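Local coordinates for pesticidal crystal protein Cry4Aa (Bacillus thuringiensis, PDB 2C9K) that kills mosquito larvae as an insecticidal toxin, binding to midgut epithelial cells and promoting their colloid-osmotic lysis, at residues M232-L237 / L259-Y264; T7-T12 / L237-L242; S518-I523 / S574-F579; G249-G254 / T471-A476. All blocks are in the same frame, centred on the assembly; numbering follows the deposited sequence.

Contact 1 (M232-L237 / L259-Y264)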
# COMPACT_ATOMS: atom_id res chain seq x y z
N MET A 232 1.56 -3.90 -9.10
CA MET A 232 1.08 -4.99 -8.27
C MET A 232 0.82 -4.59 -6.82
O MET A 232 -0.02 -5.19 -6.14
CB MET A 232 2.05 -6.17 -8.32
CG MET A 232 2.12 -6.84 -9.68
SD MET A 232 0.51 -7.38 -10.29
CE MET A 232 0.06 -6.05 -11.35
N THR A 233 1.54 -3.60 -6.33
CA THR A 233 1.30 -3.18 -4.96
C THR A 233 -0.10 -2.59 -4.88
O THR A 233 -0.87 -2.93 -3.98
CB THR A 233 2.30 -2.13 -4.50
OG1 THR A 233 3.57 -2.75 -4.27
CG2 THR A 233 1.82 -1.44 -3.23
N THR A 234 -0.44 -1.73 -5.84
CA THR A 234 -1.75 -1.10 -5.87
C THR A 234 -2.86 -2.06 -6.29
O THR A 234 -4.03 -1.79 -6.06
CB THR A 234 -1.77 0.10 -6.82
OG1 THR A 234 -1.65 -0.35 -8.17
CG2 THR A 234 -0.62 1.02 -6.52
N ALA A 235 -2.49 -3.17 -6.93
CA ALA A 235 -3.49 -4.13 -7.38
C ALA A 235 -3.66 -5.27 -6.37
O ALA A 235 -4.75 -5.52 -5.88
CB ALA A 235 -3.11 -4.69 -8.74
N VAL A 236 -2.56 -5.94 -6.05
CA VAL A 236 -2.63 -7.05 -5.12
C VAL A 236 -2.28 -6.73 -3.66
O VAL A 236 -3.15 -6.71 -2.81
CB VAL A 236 -1.74 -8.21 -5.61
CG1 VAL A 236 -1.94 -9.44 -4.74
CG2 VAL A 236 -2.06 -8.51 -7.06
N LEU A 237 -1.00 -6.48 -3.39
CA LEU A 237 -0.55 -6.22 -2.02
C LEU A 237 -1.44 -5.28 -1.18
O LEU A 237 -1.69 -5.56 -0.00
CB LEU A 237 0.89 -5.69 -2.03
CG LEU A 237 1.88 -6.54 -2.84
CD1 LEU A 237 3.30 -6.10 -2.53
CD2 LEU A 237 1.69 -8.01 -2.51
N LEU A 259 -2.54 2.09 4.66
CA LEU A 259 -1.44 1.46 3.94
C LEU A 259 -0.27 2.45 4.00
O LEU A 259 -0.37 3.55 3.46
CB LEU A 259 -1.86 1.19 2.49
CG LEU A 259 -3.19 0.42 2.30
CD1 LEU A 259 -3.65 0.53 0.87
CD2 LEU A 259 -3.01 -1.04 2.69
N THR A 260 0.83 2.05 4.64
CA THR A 260 2.00 2.93 4.81
C THR A 260 3.14 2.78 3.82
O THR A 260 4.04 3.63 3.79
CB THR A 260 2.64 2.77 6.19
OG1 THR A 260 3.33 1.52 6.24
CG2 THR A 260 1.59 2.82 7.29
N ARG A 261 3.12 1.72 3.02
CA ARG A 261 4.18 1.48 2.03
C ARG A 261 4.37 2.59 0.99
O ARG A 261 3.43 3.33 0.66
CB ARG A 261 3.88 0.18 1.27
CG ARG A 261 2.95 0.35 0.06
CD ARG A 261 1.59 0.91 0.46
NE ARG A 261 0.68 1.00 -0.68
CZ ARG A 261 0.65 2.01 -1.54
NH1 ARG A 261 1.50 3.03 -1.40
NH2 ARG A 261 -0.21 2.00 -2.55
N GLU A 262 5.59 2.70 0.45
CA GLU A 262 5.89 3.68 -0.59
C GLU A 262 6.02 2.98 -1.94
O GLU A 262 6.38 1.81 -2.00
CB GLU A 262 7.21 4.41 -0.33
CG GLU A 262 7.18 5.50 0.74
CD GLU A 262 8.46 6.32 0.80
OE1 GLU A 262 9.54 5.76 1.06
OE2 GLU A 262 8.39 7.55 0.58
N ILE A 263 5.71 3.70 -3.01
CA ILE A 263 5.87 3.16 -4.35
C ILE A 263 6.53 4.27 -5.15
O ILE A 263 6.38 5.44 -4.82
CB ILE A 263 4.53 2.71 -4.98
CG1 ILE A 263 3.56 3.89 -5.09
CG2 ILE A 263 3.94 1.56 -4.17
CD1 ILE A 263 2.25 3.51 -5.75
N TYR A 264 7.27 3.91 -6.20
CA TYR A 264 8.00 4.90 -6.98
C TYR A 264 7.74 4.89 -8.47
O TYR A 264 7.46 3.84 -9.06
CB TYR A 264 9.52 4.71 -6.78
CG TYR A 264 9.97 4.51 -5.34
CD1 TYR A 264 9.73 3.31 -4.67
CD2 TYR A 264 10.65 5.51 -4.65
CE1 TYR A 264 10.15 3.12 -3.36
CE2 TYR A 264 11.07 5.34 -3.34
CZ TYR A 264 10.82 4.13 -2.70
OH TYR A 264 11.24 3.94 -1.39
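Arg261 NH2, whose guanidinium meets the methyl groups of Thr233 and Thr234, is held by two partners at once: a salt bridge to Asp238 OD2, about a turn beyond these threonines on helix 222-240, and a hydrogen bond to His432 NE2. Across the contact itself the arginine is met by carbon. Thr233 CG2 comes from the opposite direction and lies over one face of the guanidinium, 3.7 Å from Arg261 NE, while Thr234 CG2 reaches Arg261 NH2 obliquely at 4.1 Å. The arginine chain bends at its second torsion (chi2 -60°), and Ile263, two residues on, has CG2 3.9 Å above the guanidinium plane, toward its rim. Ile263 meets both threonines: CG2 lies 3.8 Å from Thr233 CG2, and CD1 3.9 Å from Thr234 CG2. Threonine suits both helical positions because its hydroxyl can be satisfied by the helix backbone, Thr233 OG1 by Arg229 O and Thr234 OG1 by Lys231 O, leaving the methyl to face the strand. A long arginine can thus pass apolar surface and still deliver its charge to the aspartate. This is the interface between the helical bundle and the middle, beta-sheet domain of a three-domain delta endotoxin, with helix 222-240 packed against strand 262-267.

Contact 2 (T7-T12 / L237-L242)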
# COMPACT_ATOMS: atom_id res chain seq x y z
N THR A 7 -6.69 1.07 -7.73
CA THR A 7 -6.81 2.02 -6.64
C THR A 7 -8.24 2.24 -6.14
O THR A 7 -8.43 2.61 -4.98
CB THR A 7 -6.17 3.38 -7.01
OG1 THR A 7 -6.60 3.77 -8.32
CG2 THR A 7 -4.65 3.27 -6.99
N ILE A 8 -9.25 2.01 -6.98
CA ILE A 8 -10.64 2.19 -6.53
C ILE A 8 -11.12 0.99 -5.71
O ILE A 8 -11.73 1.14 -4.66
CB ILE A 8 -11.63 2.34 -7.71
CG1 ILE A 8 -11.41 3.68 -8.43
CG2 ILE A 8 -13.06 2.27 -7.17
CD1 ILE A 8 -12.22 3.81 -9.70
N VAL A 9 -10.85 -0.22 -6.20
CA VAL A 9 -11.25 -1.41 -5.48
C VAL A 9 -10.63 -1.37 -4.08
O VAL A 9 -11.25 -1.78 -3.10
CB VAL A 9 -10.78 -2.68 -6.19
CG1 VAL A 9 -11.04 -3.89 -5.31
CG2 VAL A 9 -11.49 -2.83 -7.53
N VAL A 10 -9.40 -0.87 -4.00
CA VAL A 10 -8.72 -0.81 -2.71
C VAL A 10 -9.35 0.27 -1.85
O VAL A 10 -9.50 0.11 -0.64
CB VAL A 10 -7.22 -0.52 -2.90
CG1 VAL A 10 -6.54 -0.33 -1.55
CG2 VAL A 10 -6.57 -1.67 -3.63
N GLY A 11 -9.74 1.37 -2.49
CA GLY A 11 -10.36 2.46 -1.77
C GLY A 11 -11.69 2.08 -1.15
O GLY A 11 -12.01 2.52 -0.05
N THR A 12 -12.46 1.24 -1.84
CA THR A 12 -13.76 0.80 -1.36
C THR A 12 -13.69 -0.12 -0.16
O THR A 12 -14.52 -0.05 0.74
CB THR A 12 -14.53 0.08 -2.46
OG1 THR A 12 -14.52 0.87 -3.64
CG2 THR A 12 -15.97 -0.16 -2.03
N LEU A 237 -1.00 -6.48 -3.39
CA LEU A 237 -0.55 -6.22 -2.02
C LEU A 237 -1.44 -5.28 -1.18
O LEU A 237 -1.69 -5.56 -0.00
CB LEU A 237 0.89 -5.69 -2.03
CG LEU A 237 1.88 -6.54 -2.84
CD1 LEU A 237 3.30 -6.10 -2.53
CD2 LEU A 237 1.69 -8.01 -2.51
N ASP A 238 -1.92 -4.19 -1.78
CA ASP A 238 -2.77 -3.26 -1.04
C ASP A 238 -4.05 -3.95 -0.65
O ASP A 238 -4.57 -3.77 0.45
CB ASP A 238 -3.09 -2.00 -1.86
CG ASP A 238 -1.95 -0.98 -1.85
OD1 ASP A 238 -1.00 -1.15 -1.06
OD2 ASP A 238 -2.01 -0.00 -2.63
N LEU A 239 -4.57 -4.76 -1.56
CA LEU A 239 -5.80 -5.49 -1.32
C LEU A 239 -5.54 -6.61 -0.29
O LEU A 239 -6.33 -6.81 0.63
CB LEU A 239 -6.31 -6.06 -2.64
CG LEU A 239 -7.77 -6.50 -2.75
CD1 LEU A 239 -8.72 -5.43 -2.19
CD2 LEU A 239 -8.07 -6.78 -4.24
N VAL A 240 -4.42 -7.30 -0.44
CA VAL A 240 -4.05 -8.38 0.48
C VAL A 240 -3.82 -7.90 1.91
O VAL A 240 -4.05 -8.64 2.87
CB VAL A 240 -2.78 -9.10 -0.02
CG1 VAL A 240 -2.39 -10.23 0.94
CG2 VAL A 240 -3.01 -9.64 -1.42
N ALA A 241 -3.34 -6.66 2.07
CA ALA A 241 -3.08 -6.10 3.39
C ALA A 241 -4.37 -5.85 4.20
O ALA A 241 -4.33 -5.75 5.43
CB ALA A 241 -2.29 -4.81 3.26
N LEU A 242 -5.50 -5.75 3.52
CA LEU A 242 -6.77 -5.51 4.20
C LEU A 242 -7.54 -6.80 4.52
O LEU A 242 -8.48 -6.79 5.33
CB LEU A 242 -7.65 -4.60 3.35
CG LEU A 242 -6.98 -3.29 2.92
CD1 LEU A 242 -7.87 -2.56 1.91
CD2 LEU A 242 -6.72 -2.43 4.15
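Val10 and Leu239 are the nearest CA pair of these two segments, 5.7 Å apart, on two helices of the N-terminal alpha-helical bundle, the domain that in delta endotoxins is associated with pore formation. Beta-branched valine suits so short a spacing, being compact and already limited in its rotation. Val10 has CG1 anti to the backbone N (chi1 175°), a setting that sends both methyls to the Asp238 methylene: CG1 is 3.8 Å and CG2 3.9 Å from Asp238 CB, the two side chains crossing at about a right angle. Asp238 therefore shows carbon to helix 5-16 and turns its carboxylate elsewhere, where OD2 forms a salt bridge with Arg261. Leu239 starts off to one side of the facing helix, but its bent chain, with chi1 -162° and chi2 48°, brings the branch back so that CD1 ends 4.2 Å from Val9 CG1. The same leucine also touches Gln145 and Asn148 of helix 140-164, so its branched end lies where three helices meet. The touching residues are all buried, and the side chains meet through carbon. A long apolar side chain serves the last position as well: Leu242, flanked by Val13 and Leu14 of helix 5-16, points at Val10 and places its CD1 4.0 Å from Val10 O and 4.3 Å from Val10 CG1.

Contact 3 (S518-I523 / S574-F579)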
# COMPACT_ATOMS: atom_id res chain seq x y z
N SER A 518 -12.91 4.30 26.68
CA SER A 518 -12.02 3.38 27.36
C SER A 518 -11.64 2.36 26.29
O SER A 518 -12.42 2.10 25.38
CB SER A 518 -12.73 2.69 28.53
OG SER A 518 -12.55 3.43 29.73
N TYR A 519 -10.45 1.80 26.39
CA TYR A 519 -10.02 0.83 25.39
C TYR A 519 -9.19 -0.28 25.99
O TYR A 519 -8.99 -0.36 27.20
CB TYR A 519 -9.13 1.50 24.33
CG TYR A 519 -9.71 2.68 23.61
CD1 TYR A 519 -9.82 3.93 24.24
CD2 TYR A 519 -10.16 2.56 22.29
CE1 TYR A 519 -10.35 5.04 23.57
CE2 TYR A 519 -10.69 3.66 21.61
CZ TYR A 519 -10.79 4.89 22.26
OH TYR A 519 -11.34 5.96 21.59
N PHE A 520 -8.72 -1.13 25.09
CA PHE A 520 -7.80 -2.21 25.40
C PHE A 520 -6.86 -1.99 24.23
O PHE A 520 -7.32 -1.85 23.09
CB PHE A 520 -8.47 -3.59 25.32
CG PHE A 520 -9.20 -3.99 26.57
CD1 PHE A 520 -10.50 -4.47 26.51
CD2 PHE A 520 -8.61 -3.80 27.82
CE1 PHE A 520 -11.21 -4.76 27.68
CE2 PHE A 520 -9.32 -4.09 29.00
CZ PHE A 520 -10.62 -4.56 28.92
N ILE A 521 -5.57 -1.89 24.47
CA ILE A 521 -4.70 -1.73 23.32
C ILE A 521 -4.18 -3.14 23.01
O ILE A 521 -3.76 -3.87 23.91
CB ILE A 521 -3.57 -0.62 23.58
CG1 ILE A 521 -2.18 -1.22 23.50
CG2 ILE A 521 -3.82 0.11 24.89
CD1 ILE A 521 -1.73 -1.45 22.10
N ARG A 522 -4.29 -3.54 21.74
CA ARG A 522 -3.89 -4.87 21.27
C ARG A 522 -2.77 -4.77 20.25
O ARG A 522 -2.75 -3.84 19.45
CB ARG A 522 -5.11 -5.54 20.64
CG ARG A 522 -4.89 -6.95 20.17
CD ARG A 522 -6.19 -7.53 19.67
NE ARG A 522 -6.52 -7.10 18.31
CZ ARG A 522 -7.66 -7.41 17.69
NH1 ARG A 522 -8.58 -8.14 18.32
NH2 ARG A 522 -7.89 -7.01 16.45
N ILE A 523 -1.85 -5.72 20.25
CA ILE A 523 -0.71 -5.70 19.33
C ILE A 523 -0.63 -6.87 18.35
O ILE A 523 -0.83 -8.03 18.73
CB ILE A 523 0.61 -5.64 20.15
CG1 ILE A 523 0.83 -4.23 20.68
CG2 ILE A 523 1.79 -6.07 19.32
CD1 ILE A 523 2.00 -4.15 21.61
N SER A 574 -3.82 -6.40 29.47
CA SER A 574 -4.94 -6.58 30.39
C SER A 574 -5.60 -5.27 30.83
O SER A 574 -6.77 -5.03 30.52
CB SER A 574 -4.49 -7.37 31.61
OG SER A 574 -3.36 -6.79 32.21
N ASN A 575 -4.86 -4.44 31.55
CA ASN A 575 -5.42 -3.17 32.02
C ASN A 575 -5.95 -2.29 30.89
O ASN A 575 -5.40 -2.27 29.78
CB ASN A 575 -4.37 -2.41 32.83
CG ASN A 575 -3.04 -2.30 32.12
OD1 ASN A 575 -2.46 -3.31 31.69
ND2 ASN A 575 -2.53 -1.08 31.99
N GLU A 576 -7.02 -1.56 31.17
CA GLU A 576 -7.62 -0.68 30.18
C GLU A 576 -7.20 0.78 30.36
O GLU A 576 -6.74 1.19 31.42
CB GLU A 576 -9.14 -0.78 30.21
CG GLU A 576 -9.78 -0.52 31.57
CD GLU A 576 -11.29 -0.52 31.50
OE1 GLU A 576 -11.87 0.49 31.04
OE2 GLU A 576 -11.91 -1.54 31.89
N VAL A 577 -7.38 1.55 29.30
CA VAL A 577 -7.03 2.95 29.31
C VAL A 577 -8.24 3.81 28.90
O VAL A 577 -9.15 3.34 28.21
CB VAL A 577 -5.86 3.20 28.34
CG1 VAL A 577 -4.85 2.08 28.48
CG2 VAL A 577 -6.38 3.26 26.91
N LYS A 578 -8.24 5.06 29.34
CA LYS A 578 -9.32 5.97 29.01
C LYS A 578 -8.69 7.28 28.55
O LYS A 578 -7.80 7.82 29.20
CB LYS A 578 -10.23 6.21 30.22
CG LYS A 578 -9.55 6.77 31.47
CD LYS A 578 -8.65 5.73 32.17
CE LYS A 578 -7.19 5.83 31.73
NZ LYS A 578 -6.40 4.65 32.18
N PHE A 579 -9.16 7.77 27.40
CA PHE A 579 -8.66 9.01 26.83
C PHE A 579 -9.75 10.07 26.80
O PHE A 579 -10.92 9.77 26.56
CB PHE A 579 -8.15 8.75 25.41
CG PHE A 579 -7.09 7.68 25.33
CD1 PHE A 579 -7.28 6.56 24.52
CD2 PHE A 579 -5.89 7.81 26.01
CE1 PHE A 579 -6.29 5.60 24.40
CE2 PHE A 579 -4.89 6.85 25.88
CZ PHE A 579 -5.09 5.74 25.07
O HOH W 1 -5.03 -3.06 26.97
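Tyr519 and Val577 form the tight part of this antiparallel pairing, a hydrogen-bonded pair. Tyr519 N donates to Val577 O at 2.7 Å, and Val577 N returns a longer bond of 3.3 Å to Tyr519 O, approaching from above that carbonyl plane. On their face of the sheet the packing is apolar and buried: Val577 CG2 lies 4.2 Å from Tyr519 CB, and its other methyl, CG1, touches Ile521 CG2. Tyr519 CE1 also meets the edge of the Phe579 ring, 3.6 Å from CD1, the planes inclined at 43°. The tyrosine suits this place because its ring is packed while its hydroxyl bonds His512 and the carbonyl of Tyr467.

The other side is looser and more open to solvent. Glu576 CG sits between its backbone N and carbonyl carbon (chi1 56°), and the extended chain beyond carries OE1 to Ser518 OG, a weak bond of 3.3 Å. Lys578 bends away to give its NZ to Val544 O. Glu576 CB approaches the Phe520 ring obliquely, 3.5 Å from CE2. Beyond, water 1 accepts from Ile521 N at 2.8 Å and can donate to Asn575 O at 2.9 Å, bridging the backbones.

In the C-terminal beta-sandwich domain, strand 600-609 pairs with one edge of strand 517-527, and strands 577-579 and 569-572 follow one another along the other.

Contact 4 (G249-G254 / T471-A476)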
# COMPACT_ATOMS: atom_id res chain seq x y z
N GLY A 249 -13.78 -12.65 13.51
CA GLY A 249 -13.40 -12.98 14.86
C GLY A 249 -12.58 -11.86 15.46
O GLY A 249 -12.91 -11.34 16.52
N LYS A 250 -11.50 -11.50 14.77
CA LYS A 250 -10.59 -10.45 15.20
C LYS A 250 -11.18 -9.04 15.20
O LYS A 250 -10.94 -8.28 16.13
CB LYS A 250 -9.36 -10.45 14.30
CG LYS A 250 -8.53 -11.73 14.35
CD LYS A 250 -7.36 -11.59 15.31
CE LYS A 250 -7.77 -11.80 16.76
NZ LYS A 250 -7.86 -13.25 17.12
N TYR A 251 -11.94 -8.70 14.17
CA TYR A 251 -12.55 -7.37 14.07
C TYR A 251 -14.08 -7.41 13.98
O TYR A 251 -14.67 -7.25 12.91
CB TYR A 251 -11.97 -6.62 12.86
CG TYR A 251 -10.45 -6.59 12.84
CD1 TYR A 251 -9.72 -7.67 12.35
CD2 TYR A 251 -9.75 -5.51 13.37
CE1 TYR A 251 -8.33 -7.66 12.38
CE2 TYR A 251 -8.35 -5.50 13.41
CZ TYR A 251 -7.65 -6.57 12.91
OH TYR A 251 -6.27 -6.57 12.94
N PRO A 252 -14.75 -7.61 15.14
CA PRO A 252 -16.20 -7.70 15.33
C PRO A 252 -17.03 -6.50 14.91
O PRO A 252 -18.06 -6.64 14.24
CB PRO A 252 -16.32 -7.92 16.83
CG PRO A 252 -15.03 -8.52 17.21
CD PRO A 252 -14.07 -7.71 16.43
N ILE A 253 -16.58 -5.32 15.31
CA ILE A 253 -17.32 -4.10 15.03
C ILE A 253 -16.81 -3.14 13.95
O ILE A 253 -17.30 -2.02 13.85
CB ILE A 253 -17.47 -3.30 16.34
CG1 ILE A 253 -16.11 -2.74 16.77
CG2 ILE A 253 -18.00 -4.22 17.44
CD1 ILE A 253 -16.15 -1.92 18.04
N GLY A 254 -15.85 -3.55 13.13
CA GLY A 254 -15.36 -2.65 12.11
C GLY A 254 -13.93 -2.22 12.38
O GLY A 254 -13.45 -2.35 13.51
N THR A 471 -12.63 -0.44 15.86
CA THR A 471 -11.23 -0.74 16.13
C THR A 471 -10.33 0.10 15.27
O THR A 471 -10.48 0.15 14.04
CB THR A 471 -10.92 -2.23 15.87
OG1 THR A 471 -11.60 -3.03 16.85
CG2 THR A 471 -9.43 -2.49 15.96
N THR A 472 -9.39 0.78 15.91
CA THR A 472 -8.44 1.62 15.20
C THR A 472 -7.15 0.83 15.05
O THR A 472 -6.64 0.27 16.02
CB THR A 472 -8.16 2.92 15.95
OG1 THR A 472 -9.38 3.65 16.09
CG2 THR A 472 -7.16 3.77 15.20
N GLN A 473 -6.65 0.79 13.83
CA GLN A 473 -5.43 0.07 13.52
C GLN A 473 -4.35 1.10 13.21
O GLN A 473 -4.45 1.81 12.22
CB GLN A 473 -5.68 -0.82 12.30
CG GLN A 473 -4.76 -2.01 12.13
CD GLN A 473 -5.26 -2.97 11.08
OE1 GLN A 473 -5.31 -2.64 9.89
NE2 GLN A 473 -5.67 -4.16 11.50
N ILE A 474 -3.33 1.19 14.07
CA ILE A 474 -2.23 2.13 13.86
C ILE A 474 -0.91 1.41 13.64
O ILE A 474 -0.31 0.89 14.59
CB ILE A 474 -2.04 3.08 15.06
CG1 ILE A 474 -3.29 3.95 15.26
CG2 ILE A 474 -0.84 3.99 14.81
CD1 ILE A 474 -3.15 4.97 16.38
N PRO A 475 -0.43 1.37 12.38
CA PRO A 475 0.83 0.71 12.03
C PRO A 475 1.95 1.21 12.93
O PRO A 475 2.01 2.40 13.24
CB PRO A 475 1.04 1.13 10.58
CG PRO A 475 -0.35 1.25 10.07
CD PRO A 475 -1.06 1.96 11.18
N ALA A 476 2.84 0.31 13.35
CA ALA A 476 3.95 0.69 14.22
C ALA A 476 4.91 1.68 13.56
O ALA A 476 5.62 2.42 14.24
CB ALA A 476 4.70 -0.54 14.67
O HOH W 2 -13.91 -4.60 15.25
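Thr471 and Gly254 are joined first by hydrogen bonding. Thr471 N donates to Gly254 O at 3.1 Å, from above the carbonyl plane, and water 2 strengthens the junction: it accepts from Ile253 N at 2.8 Å, donates to Gly254 O, and lies 3.2 Å from Thr471 OG1 as a further bonded partner. Gly254 O is thus gripped twice. The positive phi of Gly254 (112°) is readily adopted without a CB.

The van der Waals part belongs to Thr471 CG2, which meets the edge of the Tyr251 ring, 4.0 Å from CD2. With chi1 -68°, this methyl stands anti to the backbone N and reaches the ring, while OG1 turns to the water.

The third group is polar and aromatic. Gln473, extended beyond CG, brings its amide nearly perpendicular (89°) to the Tyr251 ring, with NE2 2.9 Å from Tyr251 OH. Both atoms bond Glu606 OE1, and Arg522 makes a cation-pi contact with the ring, so tyrosine suits the place by offering both an aromatic ring and a hydroxyl. The arrangement belongs to the interdomain linker of three-domain delta endotoxins: the segment leaving the helical bundle passes alongside the C-terminal beta-sandwich before strand 255-256 pairs parallel with strand 471-475.

Contacts 1 and 2 lie deep in the molecule, their centres about 9 Å apart; both use helix 222-240, which faces strand 262-267 in one and helix 5-16 in the other, and Leu237 merely belongs to both segments. Contact 3 lies in the C-terminal sandwich, and contact 4 joins the loop after helix 222-240 to it; their centres are about 13 Å apart, with Arg522 probably hydrogen-bonding Lys250 O. Contact 4 also touches contact 1 through Thr260 and Pro475. Along the chain, contact 1 alternates with both contact 2 and contact 4, while contact 3 follows the rest. Contact 1 thus joins bundle to middle domain and contact 4 linker to sandwich, whereas contacts 2 and 3 are internal to their own domains.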